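Local coordinates for protein nicotinate phosphoribosyltransferase (Vibrio cholerae, PDB 4HL7) that probably catalyses the ATP-driven synthesis of nicotinate mononucleotide from nicotinate and phosphoribosyl pyrophosphate, a step in making NAD, at residues 23-34 and 230-241; 267-275 and 384-392. All coordinates share one frame; numbering follows the deposited sequence.

Interaction 1. Residues 23-34 and 230-241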
loop_
_atom_site.group_PDB
_atom_site.type_symbol
_atom_site.label_atom_id
_atom_site.label_comp_id
_atom_site.label_asym_id
_atom_site.label_seq_id
_atom_site.Cartn_x
_atom_site.Cartn_y
_atom_site.Cartn_z
ATOM N N LYS A 23 -0.955 2.394 7.968
ATOM C CA LYS A 23 -0.747 3.827 8.052
ATOM C C LYS A 23 -0.897 4.298 9.474
ATOM O O LYS A 23 -0.057 5.085 9.971
ATOM C CB LYS A 23 -1.713 4.588 7.089
ATOM C CG LYS A 23 -1.416 4.230 5.645
ATOM C CD LYS A 23 -0.857 5.374 4.806
ATOM C CE LYS A 23 0.602 5.616 5.056
ATOM N NZ LYS A 23 1.108 6.698 4.146
ATOM N N ILE A 24 -1.922 3.811 10.154
ATOM C CA ILE A 24 -2.085 4.106 11.583
ATOM C C ILE A 24 -0.972 3.454 12.391
ATOM O O ILE A 24 -0.419 4.042 13.357
ATOM C CB ILE A 24 -3.497 3.667 12.101
ATOM C CG1 ILE A 24 -4.536 4.724 11.641
ATOM C CG2 ILE A 24 -3.535 3.588 13.654
ATOM C CD1 ILE A 24 -5.980 4.427 12.102
ATOM N N ASN A 25 -0.645 2.213 12.032
ATOM C CA ASN A 25 0.393 1.557 12.766
ATOM C C ASN A 25 1.737 2.297 12.651
ATOM O O ASN A 25 2.396 2.561 13.679
ATOM C CB ASN A 25 0.492 0.097 12.322
ATOM C CG ASN A 25 -0.788 -0.657 12.553
ATOM O OD1 ASN A 25 -1.721 -0.184 13.270
ATOM N ND2 ASN A 25 -0.887 -1.850 11.909
HETATM N N MSE A 26 2.127 2.683 11.427
HETATM C CA MSE A 26 3.343 3.414 11.215
HETATM C C MSE A 26 3.216 4.779 11.867
HETATM O O MSE A 26 4.192 5.295 12.398
HETATM C CB MSE A 26 3.586 3.526 9.704
HETATM C CG MSE A 26 4.969 3.951 9.392
HETATM SE SE MSE A 26 5.088 3.611 7.428
HETATM C CE MSE A 26 4.434 2.197 6.944
HETATM N N MSE A 27 2.013 5.344 11.920
HETATM C CA MSE A 27 1.879 6.627 12.651
HETATM C C MSE A 27 2.279 6.492 14.107
HETATM O O MSE A 27 2.869 7.414 14.708
HETATM C CB MSE A 27 0.414 7.088 12.539
HETATM C CG MSE A 27 0.272 8.507 13.145
HETATM SE SE MSE A 27 -1.649 8.953 12.963
HETATM C CE MSE A 27 -1.809 10.693 13.848
ATOM N N GLN A 28 1.941 5.368 14.731
ATOM C CA GLN A 28 2.444 5.127 16.095
ATOM C C GLN A 28 3.941 5.113 16.174
ATOM O O GLN A 28 4.535 5.694 17.139
ATOM C CB GLN A 28 1.868 3.869 16.781
ATOM C CG GLN A 28 2.719 3.536 18.034
ATOM C CD GLN A 28 2.059 2.579 18.942
ATOM O OE1 GLN A 28 0.950 2.837 19.432
ATOM N NE2 GLN A 28 2.695 1.435 19.155
ATOM N N ALA A 29 4.611 4.456 15.218
ATOM C CA ALA A 29 6.072 4.352 15.314
ATOM C C ALA A 29 6.717 5.715 15.099
ATOM O O ALA A 29 7.688 6.107 15.755
ATOM C CB ALA A 29 6.628 3.346 14.286
ATOM N N ILE A 30 6.111 6.486 14.221
ATOM C CA ILE A 30 6.618 7.868 13.896
ATOM C C ILE A 30 6.329 8.770 15.121
ATOM O O ILE A 30 7.189 9.605 15.527
ATOM C CB ILE A 30 5.907 8.429 12.637
ATOM C CG1 ILE A 30 6.370 7.617 11.415
ATOM C CG2 ILE A 30 6.247 9.937 12.399
ATOM C CD1 ILE A 30 5.382 7.728 10.250
ATOM N N HIS A 31 5.162 8.607 15.716
ATOM C CA HIS A 31 4.787 9.357 16.962
ATOM C C HIS A 31 5.841 9.127 18.039
ATOM O O HIS A 31 6.270 10.062 18.723
ATOM C CB HIS A 31 3.373 8.913 17.400
ATOM C CG HIS A 31 2.981 9.295 18.776
ATOM N ND1 HIS A 31 2.324 10.447 19.053
ATOM C CD2 HIS A 31 3.075 8.592 19.992
ATOM C CE1 HIS A 31 2.047 10.503 20.377
ATOM N NE2 HIS A 31 2.506 9.368 20.946
ATOM N N HIS A 32 6.269 7.883 18.159
ATOM C CA HIS A 32 7.187 7.492 19.208
ATOM C C HIS A 32 8.586 7.988 18.961
ATOM O O HIS A 32 9.210 8.590 19.872
ATOM C CB HIS A 32 7.169 5.955 19.335
ATOM C CG HIS A 32 7.973 5.461 20.503
ATOM N ND1 HIS A 32 7.479 5.444 21.771
ATOM C CD2 HIS A 32 9.293 5.015 20.576
ATOM C CE1 HIS A 32 8.434 4.990 22.608
ATOM N NE2 HIS A 32 9.557 4.754 21.880
ATOM N N PHE A 33 9.122 7.790 17.758
ATOM C CA PHE A 33 10.566 8.031 17.480
ATOM C C PHE A 33 10.845 9.389 16.817
ATOM O O PHE A 33 11.976 9.908 16.897
ATOM C CB PHE A 33 11.142 6.894 16.579
ATOM C CG PHE A 33 11.412 5.605 17.328
ATOM C CD1 PHE A 33 12.277 5.605 18.408
ATOM C CD2 PHE A 33 10.866 4.379 16.886
ATOM C CE1 PHE A 33 12.549 4.423 19.099
ATOM C CE2 PHE A 33 11.130 3.188 17.562
ATOM C CZ PHE A 33 11.973 3.219 18.667
ATOM N N TYR A 34 9.882 9.876 16.048
ATOM C CA TYR A 34 10.131 10.957 15.062
ATOM C C TYR A 34 9.014 12.006 15.095
ATOM O O TYR A 34 8.536 12.454 14.061
ATOM C CB TYR A 34 10.258 10.373 13.608
ATOM C CG TYR A 34 11.303 9.293 13.517
ATOM C CD1 TYR A 34 10.976 8.027 13.020
ATOM C CD2 TYR A 34 12.618 9.561 13.885
ATOM C CE1 TYR A 34 11.928 6.993 13.013
ATOM C CE2 TYR A 34 13.590 8.565 13.898
ATOM C CZ TYR A 34 13.223 7.289 13.425
ATOM O OH TYR A 34 14.171 6.288 13.387
ATOM N N ILE A 230 4.658 -3.366 6.520
ATOM C CA ILE A 230 5.336 -2.074 6.656
ATOM C C ILE A 230 5.521 -1.539 5.259
ATOM O O ILE A 230 6.005 -2.268 4.378
ATOM C CB ILE A 230 6.705 -2.305 7.275
ATOM C CG1 ILE A 230 6.529 -3.104 8.581
ATOM C CG2 ILE A 230 7.423 -0.968 7.565
ATOM C CD1 ILE A 230 7.851 -3.730 9.030
ATOM N N ALA A 231 5.229 -0.270 5.038
ATOM C CA ALA A 231 5.348 0.284 3.674
ATOM C C ALA A 231 6.775 0.748 3.436
ATOM O O ALA A 231 7.569 0.906 4.396
ATOM C CB ALA A 231 4.389 1.449 3.488
ATOM N N HIS A 232 7.136 0.878 2.156
ATOM C CA HIS A 232 8.497 1.345 1.757
ATOM C C HIS A 232 8.882 2.676 2.407
ATOM O O HIS A 232 10.025 2.897 2.741
ATOM C CB HIS A 232 8.575 1.569 0.247
ATOM C CG HIS A 232 8.404 0.305 -0.525
ATOM N ND1 HIS A 232 7.263 0.014 -1.154
ATOM C CD2 HIS A 232 9.261 -0.797 -0.694
ATOM C CE1 HIS A 232 7.368 -1.246 -1.704
ATOM N NE2 HIS A 232 8.596 -1.721 -1.423
ATOM N N GLU A 233 7.901 3.551 2.625
ATOM C CA GLU A 233 8.230 4.894 3.186
ATOM C C GLU A 233 8.903 4.864 4.497
ATOM O O GLU A 233 9.688 5.735 4.767
ATOM C CB GLU A 233 6.961 5.815 3.285
ATOM C CG GLU A 233 6.027 5.423 4.350
ATOM C CD GLU A 233 4.879 6.442 4.534
ATOM O OE1 GLU A 233 5.130 7.600 5.025
ATOM O OE2 GLU A 233 3.734 6.019 4.270
ATOM N N TRP A 234 8.676 3.818 5.312
ATOM C CA TRP A 234 9.388 3.727 6.582
ATOM C C TRP A 234 10.897 3.545 6.311
ATOM O O TRP A 234 11.781 4.225 6.869
ATOM C CB TRP A 234 8.809 2.531 7.344
ATOM C CG TRP A 234 9.498 2.209 8.639
ATOM C CD1 TRP A 234 10.250 1.078 8.941
ATOM C CD2 TRP A 234 9.485 3.009 9.855
ATOM N NE1 TRP A 234 10.659 1.100 10.272
ATOM C CE2 TRP A 234 10.244 2.259 10.860
ATOM C CE3 TRP A 234 8.913 4.234 10.213
ATOM C CZ2 TRP A 234 10.408 2.721 12.153
ATOM C CZ3 TRP A 234 9.108 4.720 11.534
ATOM C CH2 TRP A 234 9.805 3.963 12.488
ATOM N N PHE A 235 11.203 2.682 5.345
ATOM C CA PHE A 235 12.650 2.448 5.010
ATOM C C PHE A 235 13.266 3.646 4.274
ATOM O O PHE A 235 14.454 4.023 4.484
ATOM C CB PHE A 235 12.710 1.195 4.143
ATOM C CG PHE A 235 12.193 -0.016 4.876
ATOM C CD1 PHE A 235 10.859 -0.365 4.816
ATOM C CD2 PHE A 235 13.015 -0.719 5.723
ATOM C CE1 PHE A 235 10.377 -1.436 5.577
ATOM C CE2 PHE A 235 12.517 -1.781 6.501
ATOM C CZ PHE A 235 11.201 -2.138 6.402
HETATM N N MSE A 236 12.456 4.261 3.402
HETATM C CA MSE A 236 12.955 5.406 2.608
HETATM C C MSE A 236 13.202 6.577 3.544
HETATM O O MSE A 236 14.221 7.228 3.442
HETATM C CB MSE A 236 11.831 5.795 1.594
HETATM C CG MSE A 236 11.794 4.750 0.470
HETATM SE SE MSE A 236 10.077 4.998 -0.506
HETATM C CE MSE A 236 10.693 6.529 -1.566
ATOM N N GLY A 237 12.262 6.849 4.477
ATOM C CA GLY A 237 12.468 7.985 5.415
ATOM C C GLY A 237 13.794 7.851 6.174
ATOM O O GLY A 237 14.468 8.833 6.457
ATOM N N HIS A 238 14.162 6.625 6.543
ATOM C CA HIS A 238 15.459 6.419 7.236
ATOM C C HIS A 238 16.675 6.822 6.467
ATOM O O HIS A 238 17.739 7.035 7.051
ATOM C CB HIS A 238 15.571 4.992 7.814
ATOM C CG HIS A 238 14.779 4.831 9.100
ATOM N ND1 HIS A 238 13.444 4.639 9.098
ATOM C CD2 HIS A 238 15.143 5.014 10.440
ATOM C CE1 HIS A 238 12.981 4.605 10.382
ATOM N NE2 HIS A 238 14.023 4.831 11.203
ATOM N N GLN A 239 16.556 6.963 5.148
ATOM C CA GLN A 239 17.678 7.505 4.319
ATOM C C GLN A 239 18.029 8.944 4.642
ATOM O O GLN A 239 19.109 9.439 4.298
ATOM C CB GLN A 239 17.356 7.384 2.797
ATOM C CG GLN A 239 17.201 5.937 2.355
ATOM C CD GLN A 239 16.539 5.847 0.981
ATOM O OE1 GLN A 239 16.440 6.846 0.292
ATOM N NE2 GLN A 239 16.064 4.649 0.596
ATOM N N ALA A 240 17.081 9.635 5.225
ATOM C CA ALA A 240 17.280 11.000 5.687
ATOM C C ALA A 240 17.665 11.068 7.182
ATOM O O ALA A 240 18.344 12.034 7.608
ATOM C CB ALA A 240 16.008 11.833 5.454
ATOM N N LEU A 241 17.243 10.085 7.961
ATOM C CA LEU A 241 17.339 10.176 9.415
ATOM C C LEU A 241 18.642 9.551 9.977
ATOM O O LEU A 241 19.107 9.979 11.088
ATOM C CB LEU A 241 16.129 9.441 10.061
ATOM C CG LEU A 241 14.769 10.001 9.620
ATOM C CD1 LEU A 241 13.672 9.147 10.235
ATOM C CD2 LEU A 241 14.685 11.394 10.167
#
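K23 and E233 pair in the charged part of this buried contact. The lysine chain bends twice to bring NZ to 2.7 Å from OE2 of E233, on the lone pair that faces the other carboxylate oxygen. Both groups have further partners: NZ also bonds E132 and the carbonyl of I129, while OE1 of E233 bonds Y41 and W125.

Between the helices, which run at 27° to each other with axes 11.5 Å apart, long and flat apolar side chains bridge the distance. The selenium of selenomethionine M26 lies 3.7 Å from CG of E233, and a turn at the last torsion (chi3 -43°) tucks its CE against CB of A231, 3.5 Å away. W234 reaches the other way: its CH2 meets the small CB of A29 at 3.7 Å, and CG1 of I30 touches the ring edge. The contact joins helix 21-33 of the N-terminal domain to helix 232-241 of the TIM-barrel-like domain.

Y34, W234 and H238 form an aromatic cluster, the imidazole CE1 lying over the indole face. OH of Y34 shares a 2.6 Å hydrogen bond with NE2 of H238, whose ND1 donates in the ring plane to O of W234 (2.8 Å, 175°), fixing the imidazole's rotation. L241 CD1 makes a CH-pi contact 3.6 Å from the Y34 ring centroid, and F33 CB covers the opposite face.

Interaction 2. Residues 267-275 and 384-392; sequences PTDTLTIDA and PVAKISDQP
Residues 270-272 and 387-390 run side by side in roughly the same direction, joined by a nearly straight hydrogen bond from I388 N to T270 O (2.8 Å, 177°) and a weak one from S389 N to L271 O. The first loop follows strand 265-267 of the TIM-barrel-like domain and leads into helix 273-279; the second leaves strand 383-384, an outer strand of the antiparallel sheet, so the contact joins the barrel to that sheet. S389, with a positive phi of 83°, sets its CA 2.9 Å from D269 O in a CA-H...O contact.

D390 suits the start of helix 273-279: OD1, through its syn lone pair, accepts from I273 N at 2.9 Å, and its negative charge is probably favoured by the helix's amino end, where the first N-H groups lack an acceptor in a preceding turn. T272 is the N-cap, its OG1 accepting from A275 N at 3.2 Å; a chi1 of 60° sets that oxygen between the backbone N and the carbonyl carbon. Within its own loop S389 makes an ST turn, OG accepting from Q391 N at 3.0 Å while donating to O of I388.

Apolar packing is supplied by L271 and I388, whose branch ends CD2 and CD1 meet at 3.8 Å; L271 also packs on L406 of helix 400-409, and I388 on I412.

The carboxylate of D269 has outside partners in H232 and S295. The extended K387 chain carries its ammonium towards the same group, and one water joins them, donating to OD2 of D269 at 2.6 Å and accepting from NZ of K387 at 2.7 Å.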
loop_
_atom_site.group_PDB
_atom_site.type_symbol
_atom_site.label_atom_id
_atom_site.label_comp_id
_atom_site.label_asym_id
_atom_site.label_seq_id
_atom_site.Cartn_x
_atom_site.Cartn_y
_atom_site.Cartn_z
ATOM N N PRO A 267 8.838 -5.317 3.527
ATOM C CA PRO A 267 9.140 -5.387 2.102
ATOM C C PRO A 267 10.644 -5.499 1.846
ATOM O O PRO A 267 11.448 -5.022 2.635
ATOM C CB PRO A 267 8.614 -4.037 1.577
ATOM C CG PRO A 267 8.952 -3.128 2.731
ATOM C CD PRO A 267 8.682 -3.919 3.993
ATOM N N THR A 268 11.025 -6.104 0.734
ATOM C CA THR A 268 12.439 -6.406 0.523
ATOM C C THR A 268 13.066 -5.582 -0.561
ATOM O O THR A 268 14.331 -5.670 -0.805
ATOM C CB THR A 268 12.613 -7.928 0.161
ATOM O OG1 THR A 268 11.988 -8.141 -1.109
ATOM C CG2 THR A 268 11.963 -8.793 1.179
ATOM N N ASP A 269 12.264 -4.740 -1.228
ATOM C CA ASP A 269 12.725 -4.092 -2.425
ATOM C C ASP A 269 12.742 -2.553 -2.348
ATOM O O ASP A 269 12.665 -1.885 -3.371
ATOM C CB ASP A 269 11.842 -4.516 -3.660
ATOM C CG ASP A 269 10.374 -4.060 -3.534
ATOM O OD1 ASP A 269 9.862 -3.893 -2.398
ATOM O OD2 ASP A 269 9.719 -3.886 -4.604
ATOM N N THR A 270 12.917 -1.994 -1.171
ATOM C CA THR A 270 13.145 -0.556 -1.126
ATOM C C THR A 270 14.432 -0.240 -1.877
ATOM O O THR A 270 14.547 0.743 -2.620
ATOM C CB THR A 270 13.314 -0.081 0.311
ATOM O OG1 THR A 270 12.147 -0.409 1.088
ATOM C CG2 THR A 270 13.578 1.469 0.329
ATOM N N LEU A 271 15.413 -1.128 -1.711
ATOM C CA LEU A 271 16.693 -1.010 -2.382
ATOM C C LEU A 271 16.780 -2.173 -3.374
ATOM O O LEU A 271 16.191 -2.063 -4.463
ATOM C CB LEU A 271 17.849 -1.052 -1.354
ATOM C CG LEU A 271 17.690 0.106 -0.342
ATOM C CD1 LEU A 271 18.670 -0.040 0.794
ATOM C CD2 LEU A 271 17.965 1.459 -1.030
ATOM N N THR A 272 17.481 -3.267 -3.028
ATOM C CA THR A 272 17.427 -4.482 -3.897
ATOM C C THR A 272 17.359 -5.715 -2.983
ATOM O O THR A 272 17.706 -5.644 -1.810
ATOM C CB THR A 272 18.620 -4.646 -4.773
ATOM O OG1 THR A 272 19.797 -4.762 -3.952
ATOM C CG2 THR A 272 18.747 -3.443 -5.817
ATOM N N ILE A 273 17.047 -6.870 -3.559
ATOM C CA ILE A 273 17.040 -8.101 -2.753
ATOM C C ILE A 273 18.422 -8.373 -2.151
ATOM O O ILE A 273 18.508 -8.739 -0.948
ATOM C CB ILE A 273 16.507 -9.308 -3.550
ATOM C CG1 ILE A 273 16.269 -10.548 -2.642
ATOM C CG2 ILE A 273 17.451 -9.649 -4.694
ATOM C CD1 ILE A 273 15.415 -10.300 -1.429
ATOM N N ASP A 274 19.500 -8.127 -2.884
ATOM C CA ASP A 274 20.827 -8.339 -2.250
ATOM C C ASP A 274 21.078 -7.431 -1.084
ATOM O O ASP A 274 21.674 -7.862 -0.101
ATOM C CB ASP A 274 21.995 -8.230 -3.238
ATOM C CG ASP A 274 21.870 -9.224 -4.374
ATOM O OD1 ASP A 274 21.829 -10.436 -4.112
ATOM O OD2 ASP A 274 21.698 -8.776 -5.521
ATOM N N ALA A 275 20.698 -6.145 -1.180
ATOM C CA ALA A 275 20.857 -5.219 -0.017
ATOM C C ALA A 275 20.019 -5.667 1.144
ATOM O O ALA A 275 20.452 -5.592 2.300
ATOM C CB ALA A 275 20.445 -3.781 -0.407
ATOM N N PRO A 384 16.334 14.506 0.146
ATOM C CA PRO A 384 15.710 13.524 -0.756
ATOM C C PRO A 384 15.747 12.113 -0.184
ATOM O O PRO A 384 16.680 11.768 0.590
ATOM C CB PRO A 384 16.611 13.526 -2.034
ATOM C CG PRO A 384 17.669 14.544 -1.799
ATOM C CD PRO A 384 17.646 14.970 -0.330
ATOM N N VAL A 385 14.824 11.269 -0.623
ATOM C CA VAL A 385 14.855 9.832 -0.281
ATOM C C VAL A 385 14.442 9.089 -1.562
ATOM O O VAL A 385 13.915 9.701 -2.492
ATOM C CB VAL A 385 13.902 9.474 0.890
ATOM C CG1 VAL A 385 14.297 10.234 2.168
ATOM C CG2 VAL A 385 12.429 9.737 0.482
ATOM N N ALA A 386 14.749 7.812 -1.647
ATOM C CA ALA A 386 14.525 7.100 -2.936
ATOM C C ALA A 386 14.122 5.665 -2.754
ATOM O O ALA A 386 14.433 5.052 -1.759
ATOM C CB ALA A 386 15.749 7.149 -3.805
ATOM N N LYS A 387 13.391 5.150 -3.743
ATOM C CA LYS A 387 13.140 3.730 -3.810
ATOM C C LYS A 387 13.758 3.228 -5.094
ATOM O O LYS A 387 13.622 3.847 -6.150
ATOM C CB LYS A 387 11.646 3.419 -3.846
ATOM C CG LYS A 387 11.352 1.939 -3.903
ATOM C CD LYS A 387 9.864 1.733 -3.825
ATOM C CE LYS A 387 9.491 0.445 -4.487
ATOM N NZ LYS A 387 8.048 0.534 -4.821
ATOM N N ILE A 388 14.425 2.081 -5.026
ATOM C CA ILE A 388 15.093 1.587 -6.224
ATOM C C ILE A 388 14.214 0.448 -6.819
ATOM O O ILE A 388 13.686 0.550 -7.919
ATOM C CB ILE A 388 16.533 1.101 -5.904
ATOM C CG1 ILE A 388 17.398 2.298 -5.544
ATOM C CG2 ILE A 388 17.188 0.509 -7.170
ATOM C CD1 ILE A 388 18.651 1.986 -4.779
ATOM N N SER A 389 14.096 -0.595 -6.016
ATOM C CA SER A 389 13.333 -1.863 -6.198
ATOM C C SER A 389 14.078 -2.923 -7.030
ATOM O O SER A 389 15.204 -2.703 -7.522
ATOM C CB SER A 389 11.884 -1.669 -6.702
ATOM O OG SER A 389 11.896 -1.736 -8.149
ATOM N N ASP A 390 13.431 -4.070 -7.214
ATOM C CA ASP A 390 14.057 -5.131 -8.020
ATOM C C ASP A 390 13.712 -5.035 -9.498
ATOM O O ASP A 390 14.171 -5.873 -10.323
ATOM C CB ASP A 390 13.729 -6.486 -7.454
ATOM C CG ASP A 390 14.549 -6.790 -6.193
ATOM O OD1 ASP A 390 15.817 -6.545 -6.174
ATOM O OD2 ASP A 390 13.915 -7.340 -5.254
ATOM N N GLN A 391 12.934 -3.996 -9.829
ATOM C CA GLN A 391 12.811 -3.527 -11.218
ATOM C C GLN A 391 13.479 -2.136 -11.386
ATOM O O GLN A 391 12.845 -1.118 -11.138
ATOM C CB GLN A 391 11.341 -3.481 -11.596
ATOM C CG GLN A 391 10.735 -4.863 -11.719
ATOM C CD GLN A 391 9.251 -4.803 -11.971
ATOM O OE1 GLN A 391 8.456 -5.371 -11.209
ATOM N NE2 GLN A 391 8.861 -4.116 -13.047
ATOM N N PRO A 392 14.773 -2.105 -11.756
ATOM C CA PRO A 392 15.509 -0.844 -11.677
ATOM C C PRO A 392 14.872 0.320 -12.456
ATOM O O PRO A 392 14.986 1.473 -12.027
ATOM C CB PRO A 392 16.911 -1.205 -12.229
ATOM C CG PRO A 392 16.847 -2.637 -12.677
ATOM C CD PRO A 392 15.683 -3.252 -11.951
HETATM O O HOH W 1 13.886 -7.447 -2.811
HETATM O O HOH W 2 7.853 -2.147 -5.183
#

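How the interactions relate
The centres of interactions 1 and 2 lie about 16 Å apart, and helix 232-241 belongs to the first while lining the second. I230 makes backbone hydrogen bonds with I265, just before P267, so segments 230-241 and 267-275 start side by side. NE2 of H232 is 2.7 Å from OD1 of D269, probably a hydrogen bond; H232 is the predicted site of autophosphorylation, unmodified here, so D269 would orient the imidazole that probably takes the phosphate. Further along, OE1 of Q239 probably accepts from N of A386, also at 2.7 Å. Interaction 1 uses W234, H238 and L241, facing helix 21-33, so helix 232-241 packs between the N-terminal part and the loops of interaction 2.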